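Local coordinates for protein acireductone dioxygenase (Bacillus anthracis, PDB 4QGL) that probably catalyses the oxidation by O2 of the acireductone 1,2-dihydroxy-3-keto-5-methylthiopentene in methionine salvage, with products that depend on the bound metal, at residues 5-10 against 16-21; 75-80 against 106-111. One frame throughout, in Å; residues are numbered along the deposited sequence.

Contact 1 (5-10 against 16-21)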
ATOM      1  N   MET A   5       1.100  12.833   4.017  1.00 34.60           N
ATOM      2  CA  MET A   5       0.160  11.726   4.089  1.00 35.24           C
ATOM      3  C   MET A   5      -0.394  11.417   2.718  1.00 32.86           C
ATOM      4  O   MET A   5      -0.070  12.098   1.743  1.00 32.40           O
ATOM      5  CB  MET A   5      -1.019  12.129   4.970  1.00 39.52           C
ATOM      6  CG  MET A   5      -0.630  12.814   6.290  1.00 43.94           C
ATOM      7  SD  MET A   5      -2.018  13.575   7.195  1.00 51.83           S
ATOM      8  CE  MET A   5      -3.372  12.449   6.778  1.00 50.54           C
ATOM      9  N   ALA A   6      -1.259  10.405   2.664  1.00 30.44           N
ATOM     10  CA  ALA A   6      -1.938  10.043   1.425  1.00 28.85           C
ATOM     11  C   ALA A   6      -2.837  11.145   0.884  1.00 28.15           C
ATOM     12  O   ALA A   6      -3.448  11.904   1.644  1.00 28.46           O
ATOM     13  CB  ALA A   6      -2.748   8.765   1.606  1.00 28.51           C
ATOM     14  N   GLN A   7      -2.925  11.199  -0.440  1.00 26.89           N
ATOM     15  CA  GLN A   7      -3.866  12.075  -1.114  1.00 26.62           C
ATOM     16  C   GLN A   7      -4.712  11.309  -2.127  1.00 25.95           C
ATOM     17  O   GLN A   7      -4.349  10.214  -2.548  1.00 25.11           O
ATOM     18  CB  GLN A   7      -3.106  13.217  -1.749  1.00 26.83           C
ATOM     19  CG  GLN A   7      -2.266  13.919  -0.720  1.00 27.14           C
ATOM     20  CD  GLN A   7      -1.719  15.237  -1.191  1.00 27.88           C
ATOM     21  OE1 GLN A   7      -1.484  15.444  -2.391  1.00 28.10           O
ATOM     22  NE2 GLN A   7      -1.517  16.145  -0.261  1.00 28.40           N
ATOM     23  N   ILE A   8      -5.851  11.889  -2.483  1.00 26.15           N
ATOM     24  CA  ILE A   8      -6.776  11.260  -3.388  1.00 25.91           C
ATOM     25  C   ILE A   8      -6.974  12.117  -4.598  1.00 26.56           C
ATOM     26  O   ILE A   8      -7.111  13.310  -4.480  1.00 27.12           O
ATOM     27  CB  ILE A   8      -8.140  11.042  -2.728  1.00 26.00           C
ATOM     28  CG1 ILE A   8      -7.994  10.020  -1.608  1.00 25.48           C
ATOM     29  CG2 ILE A   8      -9.173  10.579  -3.755  1.00 25.91           C
ATOM     30  CD1 ILE A   8      -8.984  10.260  -0.532  1.00 26.04           C
ATOM     31  N   ARG A   9      -6.988  11.464  -5.754  1.00 26.71           N
ATOM     32  CA  ARG A   9      -7.370  12.054  -7.027  1.00 27.62           C
ATOM     33  C   ARG A   9      -8.560  11.297  -7.614  1.00 27.98           C
ATOM     34  O   ARG A   9      -8.464  10.121  -7.877  1.00 27.29           O
ATOM     35  CB  ARG A   9      -6.202  11.980  -7.994  1.00 27.56           C
ATOM     36  CG  ARG A   9      -6.175  13.097  -9.014  1.00 28.48           C
ATOM     37  CD  ARG A   9      -6.620  12.627 -10.374  1.00 28.66           C
ATOM     38  NE  ARG A   9      -5.842  11.470 -10.782  1.00 28.20           N
ATOM     39  CZ  ARG A   9      -6.166  10.644 -11.777  1.00 28.31           C
ATOM     40  NH1 ARG A   9      -5.392   9.585 -12.021  1.00 27.87           N
ATOM     41  NH2 ARG A   9      -7.257  10.862 -12.529  1.00 28.84           N
ATOM     42  N   ILE A  10      -9.683  11.974  -7.795  1.00 29.34           N
ATOM     43  CA  ILE A  10     -10.876  11.346  -8.330  1.00 30.31           C
ATOM     44  C   ILE A  10     -10.777  11.340  -9.836  1.00 31.00           C
ATOM     45  O   ILE A  10     -10.375  12.320 -10.405  1.00 31.54           O
ATOM     46  CB  ILE A  10     -12.146  12.058  -7.831  1.00 31.26           C
ATOM     47  CG1 ILE A  10     -12.245  11.905  -6.307  1.00 31.43           C
ATOM     48  CG2 ILE A  10     -13.404  11.477  -8.455  1.00 31.50           C
ATOM     49  CD1 ILE A  10     -12.145  13.236  -5.608  1.00 32.32           C
ATOM     50  N   ARG A  16      -8.916  16.879  -6.583  1.00 36.32           N
ATOM     51  CA  ARG A  16      -8.003  16.414  -5.544  1.00 34.99           C
ATOM     52  C   ARG A  16      -8.464  16.705  -4.079  1.00 34.69           C
ATOM     53  O   ARG A  16      -8.844  17.818  -3.738  1.00 34.98           O
ATOM     54  CB  ARG A  16      -6.611  17.043  -5.773  1.00 34.91           C
ATOM     55  CG  ARG A  16      -5.799  16.396  -6.891  1.00 34.33           C
ATOM     56  CD  ARG A  16      -4.385  16.974  -7.020  1.00 34.34           C
ATOM     57  NE  ARG A  16      -3.423  16.359  -6.095  1.00 33.78           N
ATOM     58  CZ  ARG A  16      -2.941  15.112  -6.198  1.00 33.07           C
ATOM     59  NH1 ARG A  16      -3.309  14.302  -7.179  1.00 32.75           N
ATOM     60  NH2 ARG A  16      -2.103  14.646  -5.297  1.00 32.67           N
ATOM     61  N   ILE A  17      -8.393  15.703  -3.212  1.00 33.44           N
ATOM     62  CA  ILE A  17      -8.586  15.924  -1.784  1.00 33.73           C
ATOM     63  C   ILE A  17      -7.236  15.786  -1.079  1.00 33.34           C
ATOM     64  O   ILE A  17      -6.619  14.737  -1.112  1.00 32.03           O
ATOM     65  CB  ILE A  17      -9.590  14.927  -1.187  1.00 33.34           C
ATOM     66  CG1 ILE A  17     -10.911  14.980  -1.924  1.00 33.73           C
ATOM     67  CG2 ILE A  17      -9.860  15.206   0.277  1.00 34.00           C
ATOM     68  CD1 ILE A  17     -11.584  13.629  -1.936  1.00 33.19           C
ATOM     69  N   GLU A  18      -6.792  16.852  -0.430  1.00 34.54           N
ATOM     70  CA  GLU A  18      -5.478  16.874   0.208  1.00 34.70           C
ATOM     71  C   GLU A  18      -5.493  17.120   1.718  1.00 35.51           C
ATOM     72  O   GLU A  18      -4.528  16.821   2.381  1.00 35.13           O
ATOM     73  CB  GLU A  18      -4.618  17.954  -0.456  1.00 35.43           C
ATOM     74  CG  GLU A  18      -4.310  17.707  -1.920  1.00 35.15           C
ATOM     75  CD  GLU A  18      -3.756  18.946  -2.603  1.00 36.30           C
ATOM     76  OE1 GLU A  18      -2.581  18.957  -2.996  1.00 36.35           O
ATOM     77  OE2 GLU A  18      -4.496  19.930  -2.742  1.00 37.55           O
ATOM     78  N   ASN A  19      -6.567  17.676   2.257  1.00 37.11           N
ATOM     79  CA  ASN A  19      -6.689  17.904   3.699  1.00 38.68           C
ATOM     80  C   ASN A  19      -6.730  16.588   4.495  1.00 38.51           C
ATOM     81  O   ASN A  19      -7.378  15.638   4.075  1.00 38.13           O
ATOM     82  CB  ASN A  19      -7.942  18.750   3.946  1.00 40.12           C
ATOM     83  CG  ASN A  19      -8.225  18.998   5.425  1.00 41.26           C
ATOM     84  OD1 ASN A  19      -8.782  18.154   6.114  1.00 41.07           O
ATOM     85  ND2 ASN A  19      -7.882  20.181   5.902  1.00 42.52           N
ATOM     86  N   GLU A  20      -6.045  16.536   5.638  1.00 39.38           N
ATOM     87  CA  GLU A  20      -5.896  15.262   6.373  1.00 39.00           C
ATOM     88  C   GLU A  20      -7.215  14.642   6.774  1.00 37.94           C
ATOM     89  O   GLU A  20      -7.482  13.463   6.538  1.00 37.05           O
ATOM     90  CB  GLU A  20      -5.135  15.427   7.678  1.00 41.03           C
ATOM     91  CG  GLU A  20      -4.128  16.552   7.743  1.00 43.42           C
ATOM     92  CD  GLU A  20      -3.141  16.383   8.903  1.00 44.63           C
ATOM     93  OE1 GLU A  20      -2.188  17.209   8.977  1.00 44.96           O
ATOM     94  OE2 GLU A  20      -3.324  15.425   9.720  1.00 44.95           O
ATOM     95  N   VAL A  21      -8.008  15.453   7.442  1.00 37.56           N
ATOM     96  CA  VAL A  21      -9.282  15.024   7.942  1.00 37.28           C
ATOM     97  C   VAL A  21     -10.254  14.567   6.836  1.00 36.53           C
ATOM     98  O   VAL A  21     -10.970  13.567   7.014  1.00 36.19           O
ATOM     99  CB  VAL A  21      -9.891  16.163   8.767  1.00 38.66           C
ATOM    100  CG1 VAL A  21     -11.385  15.953   8.994  1.00 39.34           C
ATOM    101  CG2 VAL A  21      -9.127  16.310  10.075  1.00 39.00           C
TER
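I8 and I17 face each other as an antiparallel hydrogen-bonded pair, and the firmly joined part of the contact is this backbone pair, bonded in both directions. The I8 N to I17 O bond is 3.3 Å long and almost straight (175° at the hydrogen), while the return bond from I17 N to I8 O measures 3.0 Å. Both isoleucine side chains lie on one face of the sheet, against F26 of helix 20-29. There the packing between segments passes through the far end of I17, whose CD1 meets I10 CD1 at 3.7 Å. The two backbone bonds make strands 7-10 and 16-17 a beta hairpin, with strand 16-17 outermost in one five-stranded antiparallel sheet of the cupin fold and strand 7-10 also bonded on its other flank to strand 129-134. R9 and R16 follow as a non-hydrogen-bonded pair, their side chains on the other face. On that side the contacts are mostly polar: R16 NH2 donates to Q7 OE1 over 3.1 Å, reaching it in the amide plane, although the amide and guanidinium planes are 58° apart. Q7 CG stands beside its own backbone N (chi1 -55°) and the chain then runs extended, which carries the amide out over the neighbouring strand. Its NE2 rests 3.6 Å from E18 CB. R16 NH1 lies 3.6 Å from the aliphatic R9 CG, whereas the two charged ends find separate acidic partners on strand 129-134, R9 at D131 and R16 at E133. Solvent has more access here, with R16 and E18 both exposed. Past the paired strands the segments diverge, and M5 points toward the other segment: its side chain crosses that of the exposed E20 at about a right angle, SD 3.4 Å from E20 OE2 and CE against the E20 CA and CB, at the start of helix 20-29, whose N-cap is N19.

Contact 2 (75-80 against 106-111); sequences RGYKAH and TDDEVR. With CD (cadmium ion), chain B.
Y77 and D108 meet through a single oxygen: Y77 OH donates to D108 OD2 at 2.8 Å. The carboxylate oxygen lies in the plane of the phenol ring, at its edge, and receives the bond on its anti lone pair; the ring and carboxylate planes are 74° apart. The same OD2 also takes R75 NH1 at 3.2 Å, a salt bridge whose hydrogen bond is weak (124° at the hydrogen). V110 supplies the apolar part, its CG2 lying obliquely 3.5 Å from Y77 CZ and close to CE2. With CG1 anti to the backbone N (chi1 -172°), CG2 is the branch left to meet the ring.

In a second layer, S141 OG bonds to Y77 OH, and the backbone N of E144 holds D108 OD1; both D108 oxygens are thus engaged, OD2 by two groups and OD1 by one. Separately, K78 and A79 form a classic beta bulge opposite F164. R111, probably important for generating the substrate dianion, gives a 2.7 Å bond from NH1 to V110 O, coming from well above the carbonyl plane.

D108 may help transmit local conformational changes. E109 points away from Y77; its OE1 binds a cadmium ion at 2.3 Å, with water 1 at 2.4 Å from the metal, and its OE2 binds a further cadmium ion. H103, H105 and H148 complete the protein ligands of the first ion, which occupies the predicted iron or nickel position in the three-histidine, one-glutamate metal site of the cupin fold.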
ATOM      1  N   ARG A  75      -8.116  -6.459  12.706  1.00 44.63           N
ATOM      2  CA  ARG A  75      -8.701  -6.877  11.435  1.00 44.31           C
ATOM      3  C   ARG A  75      -8.608  -8.381  11.087  1.00 43.80           C
ATOM      4  O   ARG A  75      -9.149  -8.793  10.058  1.00 43.53           O
ATOM      5  CB  ARG A  75      -8.072  -6.044  10.306  1.00 44.25           C
ATOM      6  CG  ARG A  75      -8.748  -4.700  10.066  1.00 45.21           C
ATOM      7  CD  ARG A  75     -10.124  -4.898   9.430  1.00 46.82           C
ATOM      8  NE  ARG A  75     -10.760  -3.633   9.064  1.00 47.74           N
ATOM      9  CZ  ARG A  75     -10.778  -3.109   7.840  1.00 47.53           C
ATOM     10  NH1 ARG A  75     -10.195  -3.731   6.814  1.00 47.64           N
ATOM     11  NH2 ARG A  75     -11.395  -1.951   7.641  1.00 47.53           N
ATOM     12  N   GLY A  76      -7.918  -9.192  11.896  1.00 42.39           N
ATOM     13  CA  GLY A  76      -7.849 -10.631  11.635  1.00 41.71           C
ATOM     14  C   GLY A  76      -6.807 -11.135  10.644  1.00 40.18           C
ATOM     15  O   GLY A  76      -7.008 -12.156  10.026  1.00 40.69           O
ATOM     16  N   TYR A  77      -5.675 -10.461  10.512  1.00 38.67           N
ATOM     17  CA  TYR A  77      -4.592 -10.930   9.619  1.00 37.91           C
ATOM     18  C   TYR A  77      -3.626 -11.872  10.354  1.00 38.54           C
ATOM     19  O   TYR A  77      -3.638 -11.917  11.569  1.00 39.45           O
ATOM     20  CB  TYR A  77      -3.834  -9.727   9.002  1.00 36.58           C
ATOM     21  CG  TYR A  77      -4.760  -8.702   8.391  1.00 35.70           C
ATOM     22  CD1 TYR A  77      -5.875  -9.104   7.659  1.00 35.98           C
ATOM     23  CD2 TYR A  77      -4.547  -7.352   8.560  1.00 35.18           C
ATOM     24  CE1 TYR A  77      -6.745  -8.191   7.095  1.00 35.77           C
ATOM     25  CE2 TYR A  77      -5.416  -6.416   8.006  1.00 35.00           C
ATOM     26  CZ  TYR A  77      -6.516  -6.832   7.252  1.00 35.32           C
ATOM     27  OH  TYR A  77      -7.398  -5.908   6.677  1.00 34.42           O
ATOM     28  N   LYS A  78      -2.790 -12.603   9.611  1.00 38.42           N
ATOM     29  CA  LYS A  78      -1.917 -13.648  10.171  1.00 39.30           C
ATOM     30  C   LYS A  78      -0.418 -13.538   9.859  1.00 38.45           C
ATOM     31  O   LYS A  78       0.413 -13.688  10.743  1.00 39.74           O
ATOM     32  CB  LYS A  78      -2.373 -15.032   9.700  1.00 40.69           C
ATOM     33  CG  LYS A  78      -3.866 -15.234   9.788  1.00 41.62           C
ATOM     34  CD  LYS A  78      -4.268 -16.688   9.977  1.00 43.11           C
ATOM     35  CE  LYS A  78      -5.755 -16.756  10.336  1.00 43.94           C
ATOM     36  NZ  LYS A  78      -6.205 -18.144  10.628  1.00 45.66           N
ATOM     37  N   ALA A  79      -0.069 -13.324   8.605  1.00 37.21           N
ATOM     38  CA  ALA A  79       1.314 -13.394   8.172  1.00 36.16           C
ATOM     39  C   ALA A  79       1.721 -12.086   7.544  1.00 34.67           C
ATOM     40  O   ALA A  79       0.875 -11.277   7.180  1.00 33.74           O
ATOM     41  CB  ALA A  79       1.443 -14.512   7.172  1.00 36.54           C
ATOM     42  N   HIS A  80       3.022 -11.884   7.410  1.00 34.44           N
ATOM     43  CA  HIS A  80       3.566 -10.639   6.864  1.00 33.46           C
ATOM     44  C   HIS A  80       4.977 -10.819   6.330  1.00 33.40           C
ATOM     45  O   HIS A  80       5.736 -11.676   6.833  1.00 34.17           O
ATOM     46  CB  HIS A  80       3.558  -9.518   7.914  1.00 33.32           C
ATOM     47  CG  HIS A  80       4.045  -9.930   9.269  1.00 34.50           C
ATOM     48  ND1 HIS A  80       3.212 -10.481  10.228  1.00 35.65           N
ATOM     49  CD2 HIS A  80       5.271  -9.853   9.842  1.00 34.98           C
ATOM     50  CE1 HIS A  80       3.904 -10.730  11.325  1.00 36.06           C
ATOM     51  NE2 HIS A  80       5.157 -10.355  11.119  1.00 35.80           N
ATOM     52  N   THR A 106     -10.528 -12.107  -2.764  1.00 33.62           N
ATOM     53  CA  THR A 106     -11.471 -12.560  -1.719  1.00 35.07           C
ATOM     54  C   THR A 106     -11.056 -12.282  -0.275  1.00 35.49           C
ATOM     55  O   THR A 106     -11.834 -12.535   0.639  1.00 36.57           O
ATOM     56  CB  THR A 106     -11.713 -14.058  -1.790  1.00 36.29           C
ATOM     57  OG1 THR A 106     -10.445 -14.717  -1.839  1.00 36.54           O
ATOM     58  CG2 THR A 106     -12.563 -14.388  -3.022  1.00 36.80           C
ATOM     59  N   ASP A 107      -9.832 -11.806  -0.077  1.00 35.25           N
ATOM     60  CA  ASP A 107      -9.408 -11.209   1.194  1.00 35.28           C
ATOM     61  C   ASP A 107      -8.940  -9.753   0.955  1.00 34.00           C
ATOM     62  O   ASP A 107      -8.719  -9.316  -0.193  1.00 33.66           O
ATOM     63  CB  ASP A 107      -8.286 -12.052   1.869  1.00 36.26           C
ATOM     64  CG  ASP A 107      -8.787 -13.417   2.435  1.00 37.94           C
ATOM     65  OD1 ASP A 107      -9.998 -13.525   2.786  1.00 38.62           O
ATOM     66  OD2 ASP A 107      -7.954 -14.377   2.532  1.00 39.05           O
ATOM     67  N   ASP A 108      -8.836  -9.009   2.050  1.00 33.52           N
ATOM     68  CA  ASP A 108      -8.303  -7.647   2.083  1.00 32.55           C
ATOM     69  C   ASP A 108      -6.870  -7.636   1.573  1.00 31.15           C
ATOM     70  O   ASP A 108      -6.187  -8.633   1.727  1.00 31.61           O
ATOM     71  CB  ASP A 108      -8.288  -7.140   3.535  1.00 33.62           C
ATOM     72  CG  ASP A 108      -9.698  -6.828   4.090  1.00 35.09           C
ATOM     73  OD1 ASP A 108     -10.707  -6.854   3.322  1.00 36.16           O
ATOM     74  OD2 ASP A 108      -9.784  -6.522   5.301  1.00 36.04           O
ATOM     75  N   GLU A 109      -6.427  -6.527   0.964  1.00 29.40           N
ATOM     76  CA  GLU A 109      -5.025  -6.331   0.557  1.00 28.12           C
ATOM     77  C   GLU A 109      -4.411  -5.154   1.304  1.00 26.38           C
ATOM     78  O   GLU A 109      -4.730  -3.985   1.043  1.00 25.75           O
ATOM     79  CB  GLU A 109      -4.905  -6.076  -0.948  1.00 28.64           C
ATOM     80  CG  GLU A 109      -3.473  -6.127  -1.490  1.00 29.10           C
ATOM     81  CD  GLU A 109      -3.386  -5.559  -2.874  1.00 29.81           C
ATOM     82  OE1 GLU A 109      -4.411  -5.637  -3.576  1.00 31.40           O
ATOM     83  OE2 GLU A 109      -2.325  -5.023  -3.287  1.00 30.50           O
ATOM     84  N   VAL A 110      -3.477  -5.478   2.186  1.00 25.21           N
ATOM     85  CA  VAL A 110      -2.930  -4.535   3.133  1.00 24.17           C
ATOM     86  C   VAL A 110      -1.478  -4.283   2.811  1.00 23.12           C
ATOM     87  O   VAL A 110      -0.727  -5.198   2.586  1.00 23.24           O
ATOM     88  CB  VAL A 110      -3.044  -5.122   4.526  1.00 24.76           C
ATOM     89  CG1 VAL A 110      -2.665  -4.110   5.595  1.00 24.69           C
ATOM     90  CG2 VAL A 110      -4.456  -5.649   4.738  1.00 25.35           C
ATOM     91  N   ARG A 111      -1.091  -3.027   2.758  1.00 22.17           N
ATOM     92  CA  ARG A 111       0.282  -2.663   2.434  1.00 21.55           C
ATOM     93  C   ARG A 111       0.684  -1.510   3.342  1.00 21.18           C
ATOM     94  O   ARG A 111      -0.138  -0.641   3.609  1.00 21.09           O
ATOM     95  CB  ARG A 111       0.411  -2.236   0.952  1.00 21.14           C
ATOM     96  CG  ARG A 111       0.180  -3.342  -0.082  1.00 21.23           C
ATOM     97  CD  ARG A 111       1.221  -4.467   0.016  1.00 21.52           C
ATOM     98  NE  ARG A 111       0.991  -5.528  -0.972  1.00 21.77           N
ATOM     99  CZ  ARG A 111       0.116  -6.513  -0.833  1.00 22.10           C
ATOM    100  NH1 ARG A 111      -0.621  -6.613   0.258  1.00 22.27           N
ATOM    101  NH2 ARG A 111      -0.016  -7.405  -1.788  1.00 22.42           N
TER
HETATM  102 CD    CD B 201      -4.379  -6.321  -5.747  0.75 19.24          CD
HETATM  103  O   HOH W   1      -2.848  -4.716  -6.525  1.00  7.63           O

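Overall arrangement
Contact 1 closes before contact 2 opens along the chain, and their centres are 24 Å apart, with nearest atoms about 10 Å from each other and no touch. They belong to different antiparallel sheets of the one cupin domain. Contact 1 pairs strand 16-17 with strand 7-10 at the margin of one sheet; in the other, strands 79-85 and 109-113 of contact 2 are not neighbours, since 158-164 runs between them. The first sheet also holds strand 148-151, which brings H148 to the metal that E109 binds from the second. Contact 1 lies at the surface, away from the metal site of the three histidines and E109, whereas contact 2 contributes E109 to that site itself.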